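Local atomic coordinates of putative oxidoreductase (PDB entry 3E82), a protein that probably works as an NAD(P)-dependent oxidoreductase of the Gfo/Idh/MocA family, with a substrate that has not been established. Residues B[36-41]-B[51-56]; B[124-129]-B[297-302]; B[128-133]-B[254-259]; B[182-187]-B[228-233]. All coordinates share one frame; numbering follows the deposited sequence.

Interaction 1. Residues B[36-41]-B[51-56]; sequences AFVASR and PDVTVI
Phe37 lays its ring alongside Thr54, the two side chains pointing the same way, with Phe37 CD1 3.7 Å from Thr54 CB. Ile56 comes in at a slant and brings its CD1 to 3.9 Å from Phe37 CD1. A water sits over one ring face, toward the rim; it donates to Ala36 O at 2.7 Å and is hydrogen-bonded to Thr54 OG1. On the face carrying Val38 and Val55, Val53 joins from just before the strand, its side chain crossing that of Val38 at about a right angle, CG2 to CG2 4.0 Å. Chi1 of Val53 (77°) puts CG2 anti to the backbone N, which carries this methyl up against Ala36 O. Val55 CG1 lies against Val38 O and Ser40 O. Val46 of helix 43-49 covers these valines. Between the two layers, four parallel-strand hydrogen bonds stitch the backbones: Thr54 N to Ala36 O, Val38 N to Thr54 O, Ile56 N to Val38 O at 3.0 Å, and the more bent Ser40 N to Ile56 O. Strand 33-39, helix 43-49 and edge strand 54-56 thus make a beta-alpha-beta crossover of the Rossmann fold, as in NAD-binding domains of this family.

Interaction 2. Residues B[124-129]-B[297-302]; sequences FHNRRW and GDQRQY
Gly297 presses its CA against Trp129 O where the chain leaving strand 121-123, the last of the Rossmann sheet, meets the N-terminal end of helix 300-310 from the C-terminal alpha/beta part. The next residue makes the bond that ties the two backbones: Asp298 N donates to Trp129 O at 2.8 Å. Its side chain caps the helix start, OD1 accepting from Arg300 N from above the carboxylate plane and also from Trp273 NE1, while OD2 offers its syn lone pair to Arg300 NH1 in a salt bridge of 2.9 Å. Gln299 reaches back to the 124-129 segment with its end. With CG between the backbone N and carbonyl carbon (chi1 63°) and the chain extended beyond, its OE1 comes down beside Asn126, whose ND2 donates across 2.6 Å. The acceptor lies in the Asn126 amide plane, yet the donor stands 41° out of the Gln299 carbonyl plane. Gln301 sets CB squarely over the five-membered ring of Trp129, 3.4 Å from its centroid, a CH-pi contact; Arg128 CB covers the opposite face of the indole, and the bend at chi2 leads the Gln301 amide away. Tyr302, last in the segment, touches two aromatic rings. Trp129 CZ3 lies near its ring edge and 3.8 Å from its CB, and its OH is hydrogen-bonded with Ser122 OG. Phe124 meets it over one face in a T-shaped stack, planes at 90° and centroids 5.2 Å apart: the Phe124 edge points at the Tyr302 face, bringing Phe124 CD1 within 3.7 Å of Tyr302 CD2.

Interaction 3. Residues B[128-133]-B[254-259]; sequences RWDSDY and RADQQE
Asp256 points its carboxylate at Ser131, at the start of helix 131-142, and also forms an Asx turn at the start of helix 258-263. Both carboxylate oxygens are used. OD2 takes Gln258 N at 2.7 Å, from above the carboxylate plane, which is the Asx-turn bond. OD1 has two donors on the same face of that plane: Ser131 N on the anti side, 3.0 Å away and nearly straight at 170°, and Gln258 NE2 on the syn side at 2.9 Å, equally straight. Placing CG anti to the backbone N (chi1 169°) is what carries OD1 across to Ser131. The other end of the Gln258 amide is occupied too, OE1 accepting from Gln299 N. A reciprocal bond runs back: Asp256 N donates to Asp132 OD2 over 2.8 Å, again from above the plane, while Asp132 OD1 uses its anti lone pair for its neighbour Tyr133 N. Arg240 adds a long, weak ion pair to Asp132. Asp130 stacks its carboxylate on that of Asp256, planes 14° apart, with Asp130 OD1 4.2 Å from Asp256 OD2. Two negative groups this close should be costly, but Asp130 OD2 has a salt bridge to Arg127 and the Asp256 oxygens have their three N-H donors, which probably offset the cost. Ser131 OG is hydrogen-bonded to Asp276 OD2 and also accepts from a water at 2.9 Å; that same water receives Gln257 N at 2.8 Å.

Interaction 4. Residues B[182-187]-B[228-233]; sequences PHLIDQ and LHCSML
The 182-187 part of helix 176-192 runs nearly antiparallel to residues 228-231 of strand 225-231, their directions 167° apart and their axes 9.0 Å apart at closest approach. No hydrogen bond spans that gap; the contact is made by aliphatic side chains and one sulfur. Leu184 points toward the strand, its CD2 3.5 Å from Cys230 SG and 4.1 Å from His229 O. Cys230, on the same strand face as Leu228, turns SG toward the helix. Two residues earlier on the strand, Leu228 rises toward the helix and splits its two methyls: CD1 meets Ile185 CG1 at 3.6 Å, the two side chains crossing at about a right angle, and CD2 settles 3.9 Å from Leu184 O. Leu184 CB also backs onto Leu228 CD1, at 4.2 Å. His229, between Leu228 and Cys230, points its side chain away from the helix, among the rings of Trp214, His154 and His216, where it also meets the ring of His150 of the second subunit. The helix therefore packs on one face of the mixed sheet of the C-terminal alpha/beta domain, over strands 225-231 and 148-156, while His229 takes part in subunit contact on the other. Within that sheet strand 225-231 lies between strands 214-220 and 148-156, and Ser153 of the latter touches both Leu184 and Leu228. Ile185 also packs on Val329 and Leu330 of helix 320-339.

How the interactions relate
Interaction 1 stands apart, at the outer edge of the Rossmann sheet: its centre is about 25 Å from that of interaction 2 and about 34 Å from that of interaction 4, which lies on the opposite side of the chain's centre. The other three are in mutual contact. Interactions 2 and 3 share Arg128 and Trp129, with centres about 9 Å apart, and Gln258 OE1 joins them through Gln299 N at 2.7 Å. Both connect to interaction 4 through the salt bridge from Arg128 NE to Asp186 OD2, also 2.7 Å; Arg127 O to Gln187 NE2 adds a probable hydrogen bond. Residues 124-133 thus link the presumed nucleotide-binding domain to the C-terminal alpha/beta domain.

Interaction 1. Residues B[36-41]-B[51-56]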
# COMPACT_ATOMS: atom_id res chain seq x y z
N ALA B 36 -34.92 -27.74 3.69
CA ALA B 36 -35.61 -28.97 4.09
C ALA B 36 -34.69 -30.06 4.62
O ALA B 36 -35.13 -30.92 5.39
CB ALA B 36 -36.41 -29.50 2.92
N PHE B 37 -33.43 -30.04 4.20
CA PHE B 37 -32.48 -31.06 4.64
C PHE B 37 -31.15 -30.47 5.11
O PHE B 37 -30.69 -29.45 4.61
CB PHE B 37 -32.20 -32.04 3.50
CG PHE B 37 -33.42 -32.73 2.97
CD1 PHE B 37 -33.92 -33.88 3.59
CD2 PHE B 37 -34.07 -32.24 1.84
CE1 PHE B 37 -35.05 -34.52 3.09
CE2 PHE B 37 -35.20 -32.87 1.33
CZ PHE B 37 -35.69 -34.01 1.96
N VAL B 38 -30.54 -31.14 6.07
CA VAL B 38 -29.23 -30.76 6.59
C VAL B 38 -28.44 -32.06 6.75
O VAL B 38 -28.89 -32.98 7.44
CB VAL B 38 -29.34 -30.04 7.97
CG1 VAL B 38 -27.96 -29.87 8.58
CG2 VAL B 38 -29.99 -28.67 7.79
N ALA B 39 -27.29 -32.16 6.09
CA ALA B 39 -26.47 -33.35 6.22
C ALA B 39 -25.46 -33.08 7.32
O ALA B 39 -24.65 -32.15 7.23
CB ALA B 39 -25.76 -33.67 4.91
N SER B 40 -25.54 -33.88 8.38
CA SER B 40 -24.66 -33.75 9.53
C SER B 40 -24.73 -35.03 10.36
O SER B 40 -25.79 -35.66 10.46
CB SER B 40 -25.08 -32.56 10.39
OG SER B 40 -24.35 -32.52 11.61
N ARG B 41 -23.60 -35.41 10.94
CA ARG B 41 -23.49 -36.61 11.77
C ARG B 41 -24.05 -36.37 13.17
O ARG B 41 -24.17 -37.31 13.96
CB ARG B 41 -22.03 -37.05 11.89
CG ARG B 41 -21.36 -37.43 10.59
CD ARG B 41 -22.02 -38.65 9.97
NE ARG B 41 -21.43 -38.99 8.67
CZ ARG B 41 -21.78 -40.06 7.95
NH1 ARG B 41 -22.72 -40.88 8.40
NH2 ARG B 41 -21.20 -40.29 6.78
N PRO B 51 -35.45 -27.34 14.80
CA PRO B 51 -36.29 -28.43 15.31
C PRO B 51 -37.07 -29.22 14.27
O PRO B 51 -37.34 -30.40 14.47
CB PRO B 51 -37.22 -27.73 16.30
CG PRO B 51 -36.37 -26.61 16.81
CD PRO B 51 -35.73 -26.10 15.54
N ASP B 52 -37.42 -28.58 13.16
CA ASP B 52 -38.22 -29.26 12.15
C ASP B 52 -37.57 -29.59 10.81
O ASP B 52 -38.27 -29.94 9.87
CB ASP B 52 -39.50 -28.46 11.90
CG ASP B 52 -40.27 -28.19 13.18
OD1 ASP B 52 -40.57 -29.16 13.91
OD2 ASP B 52 -40.59 -27.01 13.46
N VAL B 53 -36.25 -29.51 10.71
CA VAL B 53 -35.60 -29.84 9.45
C VAL B 53 -35.25 -31.33 9.45
O VAL B 53 -35.07 -31.93 10.51
CB VAL B 53 -34.32 -28.99 9.24
CG1 VAL B 53 -33.17 -29.53 10.08
CG2 VAL B 53 -33.94 -28.97 7.78
N THR B 54 -35.17 -31.94 8.27
CA THR B 54 -34.82 -33.36 8.19
C THR B 54 -33.30 -33.53 8.11
O THR B 54 -32.66 -33.00 7.20
CB THR B 54 -35.45 -34.03 6.94
OG1 THR B 54 -36.87 -33.86 6.97
CG2 THR B 54 -35.12 -35.51 6.91
N VAL B 55 -32.72 -34.26 9.05
CA VAL B 55 -31.27 -34.46 9.05
C VAL B 55 -30.87 -35.79 8.43
O VAL B 55 -31.37 -36.84 8.81
CB VAL B 55 -30.69 -34.42 10.47
CG1 VAL B 55 -29.18 -34.58 10.41
CG2 VAL B 55 -31.06 -33.12 11.15
N ILE B 56 -29.96 -35.73 7.46
CA ILE B 56 -29.47 -36.94 6.81
C ILE B 56 -28.00 -37.09 7.17
O ILE B 56 -27.19 -36.19 6.91
CB ILE B 56 -29.61 -36.87 5.28
CG1 ILE B 56 -31.09 -36.77 4.90
CG2 ILE B 56 -28.99 -38.11 4.64
CD1 ILE B 56 -31.32 -36.74 3.40
O HOH W 1 -37.34 -32.38 4.94

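Interaction 2. Residues B[124-129]-B[297-302]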
# COMPACT_ATOMS: atom_id res chain seq x y z
N PHE B 124 -20.04 -19.15 -3.17
CA PHE B 124 -20.47 -18.18 -2.17
C PHE B 124 -19.60 -16.93 -2.01
O PHE B 124 -18.99 -16.73 -0.96
CB PHE B 124 -20.65 -18.89 -0.82
CG PHE B 124 -21.48 -18.11 0.20
CD1 PHE B 124 -22.76 -17.66 -0.11
CD2 PHE B 124 -20.98 -17.88 1.48
CE1 PHE B 124 -23.54 -16.99 0.86
CE2 PHE B 124 -21.75 -17.21 2.45
CZ PHE B 124 -23.03 -16.76 2.14
N HIS B 125 -19.53 -16.11 -3.04
CA HIS B 125 -18.79 -14.84 -2.96
C HIS B 125 -19.88 -13.92 -2.46
O HIS B 125 -20.59 -13.26 -3.23
CB HIS B 125 -18.28 -14.43 -4.34
CG HIS B 125 -17.04 -15.15 -4.76
ND1 HIS B 125 -15.86 -15.06 -4.05
CD2 HIS B 125 -16.78 -15.95 -5.82
CE1 HIS B 125 -14.93 -15.77 -4.66
NE2 HIS B 125 -15.46 -16.32 -5.73
N ASN B 126 -20.00 -13.89 -1.14
CA ASN B 126 -21.05 -13.17 -0.45
C ASN B 126 -20.72 -11.75 0.01
O ASN B 126 -21.47 -11.18 0.80
CB ASN B 126 -21.45 -13.99 0.78
CG ASN B 126 -20.36 -14.05 1.83
OD1 ASN B 126 -19.18 -14.17 1.51
ND2 ASN B 126 -20.75 -13.96 3.09
N ARG B 127 -19.64 -11.16 -0.49
CA ARG B 127 -19.28 -9.83 -0.02
C ARG B 127 -19.58 -8.69 -1.00
O ARG B 127 -19.18 -7.55 -0.78
CB ARG B 127 -17.79 -9.82 0.36
CG ARG B 127 -17.34 -11.02 1.22
CD ARG B 127 -18.05 -11.09 2.57
NE ARG B 127 -17.79 -9.91 3.39
CZ ARG B 127 -16.71 -9.73 4.14
NH1 ARG B 127 -15.77 -10.66 4.20
NH2 ARG B 127 -16.55 -8.60 4.82
N ARG B 128 -20.30 -9.01 -2.07
CA ARG B 128 -20.66 -8.02 -3.09
C ARG B 128 -21.78 -7.09 -2.64
O ARG B 128 -22.11 -6.13 -3.33
CB ARG B 128 -21.09 -8.72 -4.38
CG ARG B 128 -20.02 -9.64 -4.95
CD ARG B 128 -20.51 -10.36 -6.20
NE ARG B 128 -19.42 -11.13 -6.79
CZ ARG B 128 -19.43 -11.63 -8.02
NH1 ARG B 128 -20.48 -11.46 -8.82
NH2 ARG B 128 -18.37 -12.31 -8.46
N TRP B 129 -22.36 -7.38 -1.48
CA TRP B 129 -23.45 -6.56 -0.96
C TRP B 129 -23.15 -5.95 0.40
O TRP B 129 -24.06 -5.61 1.15
CB TRP B 129 -24.72 -7.40 -0.93
CG TRP B 129 -25.04 -7.91 -2.29
CD1 TRP B 129 -25.72 -7.26 -3.28
CD2 TRP B 129 -24.59 -9.15 -2.87
NE1 TRP B 129 -25.74 -8.01 -4.43
CE2 TRP B 129 -25.05 -9.17 -4.21
CE3 TRP B 129 -23.85 -10.23 -2.39
CZ2 TRP B 129 -24.79 -10.24 -5.07
CZ3 TRP B 129 -23.59 -11.30 -3.25
CH2 TRP B 129 -24.06 -11.29 -4.58
N GLY B 297 -26.01 -2.81 3.99
CA GLY B 297 -25.47 -3.98 3.32
C GLY B 297 -26.41 -5.16 3.56
O GLY B 297 -27.12 -5.18 4.56
N ASP B 298 -26.43 -6.12 2.64
CA ASP B 298 -27.28 -7.30 2.82
C ASP B 298 -26.89 -8.48 1.95
O ASP B 298 -27.31 -8.58 0.80
CB ASP B 298 -28.75 -6.95 2.58
CG ASP B 298 -29.68 -8.13 2.83
OD1 ASP B 298 -29.25 -9.08 3.52
OD2 ASP B 298 -30.82 -8.09 2.33
N GLN B 299 -26.11 -9.39 2.51
CA GLN B 299 -25.68 -10.56 1.75
C GLN B 299 -26.82 -11.53 1.41
O GLN B 299 -26.63 -12.48 0.66
CB GLN B 299 -24.54 -11.29 2.49
CG GLN B 299 -24.90 -11.86 3.84
CD GLN B 299 -23.66 -12.37 4.57
OE1 GLN B 299 -23.08 -13.39 4.21
NE2 GLN B 299 -23.24 -11.63 5.59
N ARG B 300 -28.01 -11.29 1.95
CA ARG B 300 -29.15 -12.14 1.64
C ARG B 300 -29.39 -12.01 0.13
O ARG B 300 -30.05 -12.85 -0.49
CB ARG B 300 -30.42 -11.70 2.40
CG ARG B 300 -30.35 -11.88 3.91
CD ARG B 300 -31.53 -11.21 4.63
NE ARG B 300 -32.82 -11.63 4.10
CZ ARG B 300 -33.57 -10.92 3.26
NH1 ARG B 300 -33.15 -9.72 2.85
NH2 ARG B 300 -34.73 -11.40 2.82
N GLN B 301 -28.85 -10.93 -0.45
CA GLN B 301 -29.00 -10.69 -1.88
C GLN B 301 -28.44 -11.87 -2.68
O GLN B 301 -28.98 -12.22 -3.73
CB GLN B 301 -28.29 -9.40 -2.31
CG GLN B 301 -29.05 -8.11 -1.98
CD GLN B 301 -30.36 -7.99 -2.76
OE1 GLN B 301 -30.39 -8.15 -3.98
NE2 GLN B 301 -31.44 -7.68 -2.05
N TYR B 302 -27.37 -12.47 -2.19
CA TYR B 302 -26.79 -13.62 -2.89
C TYR B 302 -27.86 -14.69 -3.11
O TYR B 302 -28.03 -15.20 -4.21
CB TYR B 302 -25.63 -14.23 -2.10
CG TYR B 302 -25.05 -15.45 -2.78
CD1 TYR B 302 -24.09 -15.32 -3.78
CD2 TYR B 302 -25.48 -16.74 -2.45
CE1 TYR B 302 -23.58 -16.43 -4.45
CE2 TYR B 302 -24.98 -17.87 -3.12
CZ TYR B 302 -24.03 -17.70 -4.12
OH TYR B 302 -23.54 -18.78 -4.81

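Interaction 3. Residues B[128-133]-B[254-259]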
# COMPACT_ATOMS: atom_id res chain seq x y z
N ARG B 128 -20.30 -9.01 -2.07
CA ARG B 128 -20.66 -8.02 -3.09
C ARG B 128 -21.78 -7.09 -2.64
O ARG B 128 -22.11 -6.13 -3.33
CB ARG B 128 -21.09 -8.72 -4.38
CG ARG B 128 -20.02 -9.64 -4.95
CD ARG B 128 -20.51 -10.36 -6.20
NE ARG B 128 -19.42 -11.13 -6.79
CZ ARG B 128 -19.43 -11.63 -8.02
NH1 ARG B 128 -20.48 -11.46 -8.82
NH2 ARG B 128 -18.37 -12.31 -8.46
N TRP B 129 -22.36 -7.38 -1.48
CA TRP B 129 -23.45 -6.56 -0.96
C TRP B 129 -23.15 -5.95 0.40
O TRP B 129 -24.06 -5.61 1.15
CB TRP B 129 -24.72 -7.40 -0.93
CG TRP B 129 -25.04 -7.91 -2.29
CD1 TRP B 129 -25.72 -7.26 -3.28
CD2 TRP B 129 -24.59 -9.15 -2.87
NE1 TRP B 129 -25.74 -8.01 -4.43
CE2 TRP B 129 -25.05 -9.17 -4.21
CE3 TRP B 129 -23.85 -10.23 -2.39
CZ2 TRP B 129 -24.79 -10.24 -5.07
CZ3 TRP B 129 -23.59 -11.30 -3.25
CH2 TRP B 129 -24.06 -11.29 -4.58
N ASP B 130 -21.87 -5.83 0.72
CA ASP B 130 -21.42 -5.25 1.98
C ASP B 130 -21.59 -3.73 1.96
O ASP B 130 -21.40 -3.09 0.93
CB ASP B 130 -19.95 -5.60 2.23
CG ASP B 130 -19.76 -7.03 2.70
OD1 ASP B 130 -20.73 -7.81 2.65
OD2 ASP B 130 -18.63 -7.38 3.12
N SER B 131 -21.94 -3.17 3.11
CA SER B 131 -22.15 -1.73 3.24
C SER B 131 -20.94 -0.93 2.75
O SER B 131 -21.09 0.00 1.96
CB SER B 131 -22.49 -1.36 4.69
OG SER B 131 -21.44 -1.72 5.58
N ASP B 132 -19.74 -1.30 3.20
CA ASP B 132 -18.54 -0.58 2.77
C ASP B 132 -18.32 -0.65 1.26
O ASP B 132 -18.09 0.37 0.62
CB ASP B 132 -17.28 -1.07 3.51
CG ASP B 132 -17.22 -2.59 3.64
OD1 ASP B 132 -17.79 -3.31 2.79
OD2 ASP B 132 -16.57 -3.06 4.60
N TYR B 133 -18.39 -1.85 0.70
CA TYR B 133 -18.20 -2.02 -0.74
C TYR B 133 -19.28 -1.29 -1.55
O TYR B 133 -18.96 -0.56 -2.49
CB TYR B 133 -18.22 -3.50 -1.10
CG TYR B 133 -18.23 -3.78 -2.59
CD1 TYR B 133 -17.12 -3.50 -3.38
CD2 TYR B 133 -19.35 -4.34 -3.20
CE1 TYR B 133 -17.12 -3.79 -4.75
CE2 TYR B 133 -19.36 -4.64 -4.56
CZ TYR B 133 -18.24 -4.36 -5.33
OH TYR B 133 -18.24 -4.69 -6.67
N ARG B 254 -14.36 2.01 8.64
CA ARG B 254 -14.79 0.74 9.21
C ARG B 254 -15.37 -0.28 8.22
O ARG B 254 -15.88 0.08 7.17
CB ARG B 254 -15.81 1.04 10.32
CG ARG B 254 -16.17 -0.14 11.22
CD ARG B 254 -17.22 0.26 12.27
NE ARG B 254 -18.40 0.83 11.63
CZ ARG B 254 -19.43 1.37 12.27
NH1 ARG B 254 -19.45 1.43 13.60
NH2 ARG B 254 -20.45 1.87 11.58
N ALA B 255 -15.29 -1.56 8.58
CA ALA B 255 -15.80 -2.63 7.73
C ALA B 255 -17.27 -2.92 7.99
O ALA B 255 -17.82 -2.56 9.03
CB ALA B 255 -14.98 -3.89 7.95
N ASP B 256 -17.90 -3.58 7.02
CA ASP B 256 -19.29 -3.98 7.11
C ASP B 256 -19.44 -4.81 8.40
O ASP B 256 -18.51 -5.50 8.80
CB ASP B 256 -19.64 -4.83 5.87
CG ASP B 256 -20.98 -5.52 5.99
OD1 ASP B 256 -21.99 -4.99 5.48
OD2 ASP B 256 -21.02 -6.60 6.61
N GLN B 257 -20.61 -4.74 9.04
CA GLN B 257 -20.83 -5.47 10.30
C GLN B 257 -21.74 -6.70 10.23
O GLN B 257 -22.11 -7.24 11.27
CB GLN B 257 -21.40 -4.53 11.38
CG GLN B 257 -22.82 -4.03 11.07
CD GLN B 257 -23.61 -3.60 12.31
OE1 GLN B 257 -24.60 -2.87 12.20
NE2 GLN B 257 -23.18 -4.05 13.49
N GLN B 258 -22.10 -7.14 9.03
CA GLN B 258 -22.98 -8.30 8.92
C GLN B 258 -22.40 -9.54 9.60
O GLN B 258 -23.11 -10.25 10.31
CB GLN B 258 -23.29 -8.64 7.46
CG GLN B 258 -24.10 -7.59 6.76
CD GLN B 258 -24.31 -7.91 5.30
OE1 GLN B 258 -24.97 -8.90 4.96
NE2 GLN B 258 -23.73 -7.10 4.43
N GLU B 259 -21.11 -9.80 9.38
CA GLU B 259 -20.50 -10.97 10.00
C GLU B 259 -20.62 -10.92 11.52
O GLU B 259 -21.00 -11.92 12.14
CB GLU B 259 -19.03 -11.10 9.60
CG GLU B 259 -18.41 -12.40 10.09
CD GLU B 259 -16.93 -12.53 9.79
OE1 GLU B 259 -16.13 -11.72 10.33
OE2 GLU B 259 -16.55 -13.43 9.02
O HOH W 2 -22.55 -3.16 7.85

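Interaction 4. Residues B[182-187]-B[228-233]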
# COMPACT_ATOMS: atom_id res chain seq x y z
N PRO B 182 -9.66 -13.68 -1.18
CA PRO B 182 -10.81 -13.87 -2.08
C PRO B 182 -11.86 -12.76 -2.16
O PRO B 182 -12.20 -12.33 -3.27
CB PRO B 182 -11.39 -15.20 -1.62
CG PRO B 182 -10.15 -15.97 -1.28
CD PRO B 182 -9.36 -14.95 -0.48
N HIS B 183 -12.38 -12.28 -1.04
CA HIS B 183 -13.40 -11.23 -1.13
C HIS B 183 -12.81 -9.89 -1.57
O HIS B 183 -13.48 -9.10 -2.24
CB HIS B 183 -14.17 -11.07 0.19
CG HIS B 183 -13.43 -10.30 1.24
ND1 HIS B 183 -12.33 -10.80 1.90
CD2 HIS B 183 -13.63 -9.06 1.74
CE1 HIS B 183 -11.89 -9.91 2.77
NE2 HIS B 183 -12.66 -8.84 2.69
N LEU B 184 -11.56 -9.65 -1.21
CA LEU B 184 -10.86 -8.42 -1.59
C LEU B 184 -10.71 -8.42 -3.11
O LEU B 184 -10.94 -7.41 -3.78
CB LEU B 184 -9.48 -8.39 -0.92
CG LEU B 184 -9.25 -7.46 0.28
CD1 LEU B 184 -10.49 -7.36 1.14
CD2 LEU B 184 -8.05 -7.94 1.08
N ILE B 185 -10.30 -9.57 -3.65
CA ILE B 185 -10.11 -9.72 -5.09
C ILE B 185 -11.44 -9.63 -5.84
O ILE B 185 -11.58 -8.87 -6.80
CB ILE B 185 -9.47 -11.08 -5.44
CG1 ILE B 185 -8.07 -11.17 -4.84
CG2 ILE B 185 -9.42 -11.25 -6.96
CD1 ILE B 185 -7.54 -12.59 -4.80
N ASP B 186 -12.42 -10.41 -5.40
CA ASP B 186 -13.72 -10.45 -6.05
C ASP B 186 -14.33 -9.06 -6.23
O ASP B 186 -14.84 -8.75 -7.30
CB ASP B 186 -14.70 -11.34 -5.27
CG ASP B 186 -16.00 -11.55 -5.99
OD1 ASP B 186 -15.97 -12.01 -7.15
OD2 ASP B 186 -17.07 -11.26 -5.40
N GLN B 187 -14.29 -8.24 -5.18
CA GLN B 187 -14.82 -6.88 -5.25
C GLN B 187 -14.07 -6.06 -6.30
O GLN B 187 -14.69 -5.32 -7.07
CB GLN B 187 -14.71 -6.19 -3.87
CG GLN B 187 -15.72 -6.69 -2.85
CD GLN B 187 -15.42 -6.26 -1.41
OE1 GLN B 187 -14.31 -5.80 -1.10
NE2 GLN B 187 -16.39 -6.44 -0.52
N LEU B 228 -4.41 -4.53 -2.60
CA LEU B 228 -5.18 -5.36 -1.67
C LEU B 228 -4.21 -5.69 -0.55
O LEU B 228 -3.11 -6.20 -0.81
CB LEU B 228 -5.66 -6.63 -2.37
CG LEU B 228 -6.41 -6.44 -3.70
CD1 LEU B 228 -6.89 -7.80 -4.20
CD2 LEU B 228 -7.60 -5.50 -3.51
N HIS B 229 -4.60 -5.41 0.68
CA HIS B 229 -3.70 -5.64 1.82
C HIS B 229 -4.36 -6.35 3.00
O HIS B 229 -5.43 -5.95 3.46
CB HIS B 229 -3.13 -4.29 2.29
CG HIS B 229 -2.05 -4.41 3.32
ND1 HIS B 229 -0.72 -4.57 3.00
CD2 HIS B 229 -2.12 -4.45 4.68
CE1 HIS B 229 -0.01 -4.71 4.10
NE2 HIS B 229 -0.83 -4.64 5.14
N CYS B 230 -3.69 -7.40 3.47
CA CYS B 230 -4.15 -8.20 4.61
C CYS B 230 -3.05 -8.26 5.68
O CYS B 230 -1.88 -8.43 5.35
CB CYS B 230 -4.44 -9.64 4.16
SG CYS B 230 -5.73 -9.81 2.94
N SER B 231 -3.43 -8.12 6.95
CA SER B 231 -2.45 -8.21 8.03
C SER B 231 -3.10 -8.54 9.37
O SER B 231 -4.19 -8.06 9.66
CB SER B 231 -1.67 -6.90 8.19
OG SER B 231 -0.76 -7.01 9.28
N MSE B 232 -2.42 -9.34 10.18
CA MSE B 232 -2.92 -9.72 11.49
C MSE B 232 -2.32 -8.82 12.58
O MSE B 232 -2.59 -9.00 13.77
CB MSE B 232 -2.57 -11.18 11.80
CG MSE B 232 -3.25 -12.17 10.87
SE MSE B 232 -5.17 -12.10 11.06
CE MSE B 232 -5.44 -13.80 11.96
N LEU B 233 -1.51 -7.85 12.18
CA LEU B 233 -0.90 -6.95 13.15
C LEU B 233 -1.11 -5.48 12.88
O LEU B 233 -0.18 -4.76 12.52
CB LEU B 233 0.60 -7.21 13.27
CG LEU B 233 1.01 -8.25 14.31
CD1 LEU B 233 2.51 -8.18 14.49
CD2 LEU B 233 0.32 -7.98 15.64